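Local coordinates for thioredoxin-like protein (Bacteroides caccae ATCC 43185, PDB 4YOD), which probably acts as a thioredoxin-type thiol-disulfide oxidoreductase that also carries a helical region of unknown function, at residues 46-49 with 55-58; 85-88 with 92-95; 178-183 with 230-235. All blocks are in the same frame, centred on the assembly; numbering follows the deposited sequence. Where two conformers were deposited one is given.

In the fold
Contacts 1 and 2 belong to the helical N-terminal half, their centres about 12 Å apart, and they touch through Tyr-95. Contact 3 lies on the other side of the chain's centre in the thioredoxin-like half, its nearest atoms about 27 Å from contact 1. The first is only partly buried and is almost wholly polar, a threonine hydroxyl facing a loop carbonyl. Contact 2, buried between two successive helices, sets polar side chains against a phenylalanine. Equally buried, contact 3 joins the sheet to a loop through two aromatic rings and an amide. The polar contact is the less buried; both buried ones set a polar group against an aromatic ring.

Contact 1: 46-49 with 55-58; sequences DTNY and ITEQ
Asn-48 and Thr-56 bring the loop that follows helix 27-37 against the opening turns of helix 53-66, a case of a loop meeting the helix it leads into. Along the loop, Asp-46 comes first and serves it from within: its OD1 accepts the backbone N-H of Thr-47 at 2.9 Å, the N-H pointing at it with an angle of 151° and arriving from above the carboxylate plane rather than within it. Asn-48 then makes the crossing. Its backbone O lies 2.7 Å from OG1 of Thr-56, but this hydroxyl carries one proton and also meets the carbonyl of His-52, one turn back along the chain, so which carbonyl takes the proton is not settled. Asn-48 was modelled in two conformers, so the place of its amide is doubtful; in one of them OD1 reaches to 3.9 Å from the Thr-56 methyl CG2, and the two side chains cross at about a right angle. Tyr-49 directs its CB away from helix 53-66, and its side chain packs on helix 90-105, against Lys-91 and Tyr-95. Thr-56 is buried, and its branches divide the work: CG2 lies anti to the backbone N and packs on Tyr-95, while OG1, beside that N (chi1 -46°), stands with Asn-48 C 3.8 Å away.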
# COMPACT_ATOMS: atom_id res chain seq x y z
N ASP A 46 -6.95 29.09 8.29
CA ASP A 46 -6.21 29.59 9.45
C ASP A 46 -4.67 29.29 9.40
O ASP A 46 -4.19 28.60 8.49
CB ASP A 46 -6.81 28.99 10.73
CG ASP A 46 -6.83 29.86 11.97
OD1 ASP A 46 -6.09 30.88 12.00
OD2 ASP A 46 -7.55 29.51 12.94
N THR A 47 -3.92 29.79 10.41
CA THR A 47 -2.46 29.67 10.54
C THR A 47 -2.03 28.48 11.44
O THR A 47 -0.89 28.47 11.93
CB THR A 47 -1.88 31.05 11.04
OG1 THR A 47 -0.45 31.02 11.03
CG2 THR A 47 -2.40 31.47 12.43
N ASN A 48 -2.92 27.46 11.63
CA ASN A 48 -2.68 26.28 12.46
C ASN A 48 -1.64 25.30 11.84
O ASN A 48 -1.33 24.27 12.43
CB ASN A 48 -4.00 25.53 12.79
CG ASN A 48 -4.77 24.93 11.63
OD1 ASN A 48 -4.29 24.05 10.91
ND2 ASN A 48 -6.04 25.29 11.51
N TYR A 49 -1.09 25.63 10.67
CA TYR A 49 -0.10 24.76 10.03
C TYR A 49 1.33 25.24 10.38
O TYR A 49 2.26 24.44 10.36
CB TYR A 49 -0.32 24.69 8.50
CG TYR A 49 -0.09 25.97 7.74
CD1 TYR A 49 -0.89 27.09 7.97
CD2 TYR A 49 0.86 26.04 6.73
CE1 TYR A 49 -0.68 28.28 7.27
CE2 TYR A 49 1.07 27.22 6.01
CZ TYR A 49 0.28 28.33 6.27
OH TYR A 49 0.47 29.50 5.57
N ILE A 55 0.35 19.79 17.05
CA ILE A 55 -1.07 19.52 17.32
C ILE A 55 -1.80 19.05 16.03
O ILE A 55 -2.51 18.04 16.06
CB ILE A 55 -1.76 20.77 17.94
CG1 ILE A 55 -1.21 20.98 19.39
CG2 ILE A 55 -3.29 20.57 17.95
CD1 ILE A 55 -1.63 22.29 20.10
N THR A 56 -1.63 19.80 14.93
CA THR A 56 -2.27 19.48 13.65
C THR A 56 -1.83 18.09 13.13
O THR A 56 -2.68 17.34 12.66
CB THR A 56 -1.97 20.58 12.63
OG1 THR A 56 -2.18 21.84 13.26
CG2 THR A 56 -2.85 20.47 11.38
N GLU A 57 -0.52 17.76 13.21
CA GLU A 57 -0.06 16.47 12.69
C GLU A 57 -0.63 15.30 13.53
O GLU A 57 -1.03 14.29 12.97
CB GLU A 57 1.47 16.42 12.61
CG GLU A 57 2.05 15.13 12.04
CD GLU A 57 3.52 15.22 11.68
OE1 GLU A 57 4.10 16.33 11.79
OE2 GLU A 57 4.11 14.19 11.29
N GLN A 58 -0.71 15.47 14.87
CA GLN A 58 -1.27 14.43 15.72
C GLN A 58 -2.76 14.23 15.42
O GLN A 58 -3.23 13.09 15.42
CB GLN A 58 -1.01 14.70 17.21
CG GLN A 58 -1.38 13.52 18.14
CD GLN A 58 -0.85 12.18 17.69
OE1 GLN A 58 0.33 12.03 17.32
NE2 GLN A 58 -1.71 11.17 17.71

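Contact 2: 85-88 with 92-95; sequences RTNV and VFAY
Thr-86 and Phe-93 bring their CA atoms to 4.8 Å, the closest pairing of the two backbones, where the chain leaves helix 72-85 and, after a short connection, starts helix 90-105. This is the tight link between consecutive helices in the helical N-terminal region, with residues 86-88 still keeping helical backbone angles. Thr-86 sits over the start of the second helix, its side chain crossing that of Phe-93 at about a right angle. OG1 makes the closest approaches: it lies 3.3 Å from CD2 of the ring and 3.4 Å from the Phe-93 CA. With chi1 at 75°, OG1 stands between the backbone N and the carbonyl carbon, from where it also hydrogen-bonds to the carbonyl of Ile-83 in the preceding helix, so this buried hydroxyl has a partner besides the ring it borders. The backbone joins in, since Thr-86 O comes to 3.6 Å from CB of Phe-93, and Thr-86 CB approaches the Val-92 methyl CG1 at 4.4 Å. Asn-87 takes a different course, running alongside Phe-93 and pointing the same way, with amide and ring planes only 28° apart. Both ends of its amide are tied down: OD1 is hydrogen-bonded to the hydroxyl of Ser-127, and ND2 to the carbonyl of Asp-84, which together should fix the rotation of the group. Phe-93 extends its ring anti to its own backbone N, into the place bordered by both residues and by Ser-127. There OD1 of Asn-87 addresses one bond of the ring, its CD2 and CE2 atoms both 3.5 Å away.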
# COMPACT_ATOMS: atom_id res chain seq x y z
N ARG A 85 -11.82 20.44 1.12
CA ARG A 85 -11.95 21.57 2.05
C ARG A 85 -10.66 22.38 2.15
O ARG A 85 -10.74 23.58 2.41
CB ARG A 85 -12.33 21.08 3.45
CG ARG A 85 -13.83 20.80 3.63
CD ARG A 85 -14.17 20.64 5.12
NE ARG A 85 -14.04 21.92 5.84
CZ ARG A 85 -13.93 22.04 7.15
NH1 ARG A 85 -13.96 20.97 7.94
NH2 ARG A 85 -13.79 23.24 7.70
N THR A 86 -9.48 21.75 1.98
CA THR A 86 -8.20 22.45 2.16
C THR A 86 -7.85 23.36 0.96
O THR A 86 -6.93 24.15 1.06
CB THR A 86 -7.06 21.48 2.48
OG1 THR A 86 -6.68 20.78 1.32
CG2 THR A 86 -7.40 20.52 3.61
N ASN A 87 -8.62 23.27 -0.15
CA ASN A 87 -8.48 24.12 -1.34
C ASN A 87 -8.70 25.61 -1.00
O ASN A 87 -8.41 26.47 -1.83
CB ASN A 87 -9.45 23.68 -2.43
CG ASN A 87 -8.96 22.49 -3.19
OD1 ASN A 87 -7.88 22.50 -3.79
ND2 ASN A 87 -9.72 21.43 -3.18
N VAL A 88 -9.20 25.91 0.20
CA VAL A 88 -9.41 27.31 0.64
C VAL A 88 -8.07 28.07 0.80
O VAL A 88 -8.06 29.31 0.78
CB VAL A 88 -10.25 27.41 1.94
CG1 VAL A 88 -11.70 27.02 1.67
CG2 VAL A 88 -9.65 26.58 3.07
N VAL A 92 -2.12 25.44 3.08
CA VAL A 92 -2.75 24.43 3.93
C VAL A 92 -2.97 23.13 3.10
O VAL A 92 -2.70 22.03 3.60
CB VAL A 92 -4.06 24.94 4.59
CG1 VAL A 92 -4.74 23.85 5.41
CG2 VAL A 92 -3.75 26.14 5.48
N PHE A 93 -3.42 23.27 1.84
CA PHE A 93 -3.59 22.13 0.93
C PHE A 93 -2.27 21.36 0.82
O PHE A 93 -2.26 20.12 0.99
CB PHE A 93 -4.05 22.63 -0.46
CG PHE A 93 -4.24 21.53 -1.48
CD1 PHE A 93 -3.16 21.07 -2.24
CD2 PHE A 93 -5.49 20.99 -1.73
CE1 PHE A 93 -3.34 20.05 -3.18
CE2 PHE A 93 -5.66 19.97 -2.68
CZ PHE A 93 -4.59 19.52 -3.40
N ALA A 94 -1.15 22.09 0.60
CA ALA A 94 0.21 21.54 0.47
C ALA A 94 0.65 20.84 1.75
O ALA A 94 1.24 19.76 1.68
CB ALA A 94 1.19 22.66 0.10
N TYR A 95 0.36 21.44 2.92
CA TYR A 95 0.71 20.87 4.22
C TYR A 95 -0.06 19.55 4.49
O TYR A 95 0.56 18.57 4.89
CB TYR A 95 0.47 21.91 5.34
CG TYR A 95 0.64 21.36 6.74
CD1 TYR A 95 1.90 21.29 7.34
CD2 TYR A 95 -0.46 20.91 7.47
CE1 TYR A 95 2.06 20.76 8.62
CE2 TYR A 95 -0.31 20.39 8.75
CZ TYR A 95 0.95 20.32 9.33
OH TYR A 95 1.09 19.80 10.58

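Contact 3: 178-183 with 230-235; sequences LLFINN and NEFPKE
Where the strand 176-181 runs out toward the CxxC at the start of helix 187-197, Phe-180 and Asn-182 meet Phe-232 of the loop between helix 222-228 and strand 237-240. CE2 of Phe-180 touches CE1 of Phe-232 at 3.9 Å; the ring planes stand 54° apart, an oblique aromatic pair. Asn-182 and Phe-232 point at each other from opposite directions, the amide carbon CG 3.5 Å from CZ of Phe-232 and the Asn-182 CB in the plane of that ring, at the edge. In the thioredoxin fold this strand lies in the middle of the mixed sheet, and Asn-182 also touches the residues of the probable redox pair, Cys-186 and Cys-189. Phe-180 meanwhile packs on Thr-192 and Ile-193 of helix 187-197. With CG set between N and the carbonyl carbon (chi1 65°), ND2 of Asn-182 folds back to give a weak hydrogen bond to Phe-180 O at 3.3 Å. An alanine in place of Asn-182 would lose that donor and probably leave the CZ end of Phe-232 less firmly seated. OD1 of Asn-182 is buried without a polar partner, lying 3.5 Å from Phe-232 CZ.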
# COMPACT_ATOMS: atom_id res chain seq x y z
N LEU A 178 2.03 -16.31 -4.35
CA LEU A 178 2.73 -15.37 -3.49
C LEU A 178 3.90 -14.82 -4.28
O LEU A 178 4.84 -15.54 -4.61
CB LEU A 178 3.18 -16.06 -2.18
CG LEU A 178 3.37 -15.19 -0.95
CD1 LEU A 178 3.73 -16.05 0.23
CD2 LEU A 178 4.47 -14.14 -1.13
N LEU A 179 3.80 -13.54 -4.65
CA LEU A 179 4.80 -12.83 -5.44
C LEU A 179 5.74 -12.09 -4.49
O LEU A 179 5.31 -11.27 -3.68
CB LEU A 179 4.11 -11.88 -6.44
CG LEU A 179 5.03 -11.08 -7.37
CD1 LEU A 179 5.87 -12.01 -8.29
CD2 LEU A 179 4.23 -10.07 -8.18
N PHE A 180 7.03 -12.38 -4.59
CA PHE A 180 7.99 -11.75 -3.68
C PHE A 180 9.07 -10.99 -4.47
O PHE A 180 10.02 -11.59 -4.98
CB PHE A 180 8.60 -12.84 -2.76
CG PHE A 180 9.74 -12.52 -1.82
CD1 PHE A 180 10.07 -11.20 -1.51
CD2 PHE A 180 10.45 -13.53 -1.19
CE1 PHE A 180 11.13 -10.91 -0.64
CE2 PHE A 180 11.49 -13.24 -0.31
CZ PHE A 180 11.82 -11.93 -0.03
N ILE A 181 8.93 -9.67 -4.53
CA ILE A 181 9.89 -8.80 -5.22
C ILE A 181 11.05 -8.56 -4.25
O ILE A 181 10.83 -8.03 -3.16
CB ILE A 181 9.21 -7.50 -5.72
CG1 ILE A 181 7.95 -7.84 -6.57
CG2 ILE A 181 10.23 -6.61 -6.47
CD1 ILE A 181 7.12 -6.67 -7.17
N ASN A 182 12.26 -8.98 -4.64
CA ASN A 182 13.45 -8.97 -3.77
C ASN A 182 14.69 -8.29 -4.37
O ASN A 182 14.72 -7.96 -5.55
CB ASN A 182 13.81 -10.42 -3.42
CG ASN A 182 14.25 -11.25 -4.61
OD1 ASN A 182 15.41 -11.22 -5.03
ND2 ASN A 182 13.32 -11.99 -5.20
N ASN A 183 15.70 -8.09 -3.51
CA ASN A 183 17.03 -7.55 -3.79
C ASN A 183 18.08 -8.40 -3.06
O ASN A 183 17.85 -8.78 -1.91
CB ASN A 183 17.15 -6.08 -3.37
CG ASN A 183 16.88 -5.07 -4.47
OD1 ASN A 183 16.25 -5.36 -5.49
ND2 ASN A 183 17.36 -3.86 -4.28
N ASN A 230 21.18 -19.19 -2.99
CA ASN A 230 21.18 -20.29 -2.01
C ASN A 230 20.26 -19.99 -0.80
O ASN A 230 19.76 -20.92 -0.18
CB ASN A 230 22.61 -20.60 -1.53
CG ASN A 230 23.28 -19.46 -0.79
OD1 ASN A 230 23.77 -18.50 -1.39
ND2 ASN A 230 23.30 -19.54 0.53
N GLU A 231 20.03 -18.69 -0.50
CA GLU A 231 19.16 -18.22 0.59
C GLU A 231 17.68 -18.56 0.36
O GLU A 231 16.94 -18.79 1.32
CB GLU A 231 19.32 -16.70 0.79
CG GLU A 231 20.50 -16.32 1.67
CD GLU A 231 20.55 -14.88 2.14
OE1 GLU A 231 19.47 -14.31 2.44
OE2 GLU A 231 21.67 -14.33 2.25
N PHE A 232 17.24 -18.57 -0.91
CA PHE A 232 15.85 -18.88 -1.28
C PHE A 232 15.60 -20.38 -1.26
O PHE A 232 16.41 -21.12 -1.84
CB PHE A 232 15.51 -18.33 -2.68
CG PHE A 232 15.47 -16.83 -2.77
CD1 PHE A 232 14.28 -16.14 -2.53
CD2 PHE A 232 16.61 -16.10 -3.09
CE1 PHE A 232 14.24 -14.74 -2.60
CE2 PHE A 232 16.56 -14.70 -3.17
CZ PHE A 232 15.38 -14.04 -2.92
N PRO A 233 14.49 -20.87 -0.67
CA PRO A 233 14.22 -22.32 -0.69
C PRO A 233 14.03 -22.84 -2.12
O PRO A 233 13.51 -22.11 -2.97
CB PRO A 233 12.91 -22.44 0.11
CG PRO A 233 12.85 -21.20 0.94
CD PRO A 233 13.44 -20.14 0.07
N LYS A 234 14.47 -24.08 -2.38
CA LYS A 234 14.38 -24.73 -3.69
C LYS A 234 12.92 -24.97 -4.10
O LYS A 234 12.62 -25.11 -5.28
CB LYS A 234 15.15 -26.07 -3.69
CG LYS A 234 16.65 -25.89 -3.82
CD LYS A 234 17.37 -27.23 -3.96
CE LYS A 234 18.86 -27.06 -4.05
NZ LYS A 234 19.57 -28.37 -4.07
N GLU A 235 12.01 -25.00 -3.10
CA GLU A 235 10.57 -25.20 -3.24
C GLU A 235 9.89 -23.99 -3.90
O GLU A 235 8.76 -24.11 -4.38
CB GLU A 235 9.93 -25.52 -1.88
CG GLU A 235 10.40 -26.83 -1.26
CD GLU A 235 11.78 -26.88 -0.63
OE1 GLU A 235 12.28 -25.83 -0.17
OE2 GLU A 235 12.38 -27.99 -0.60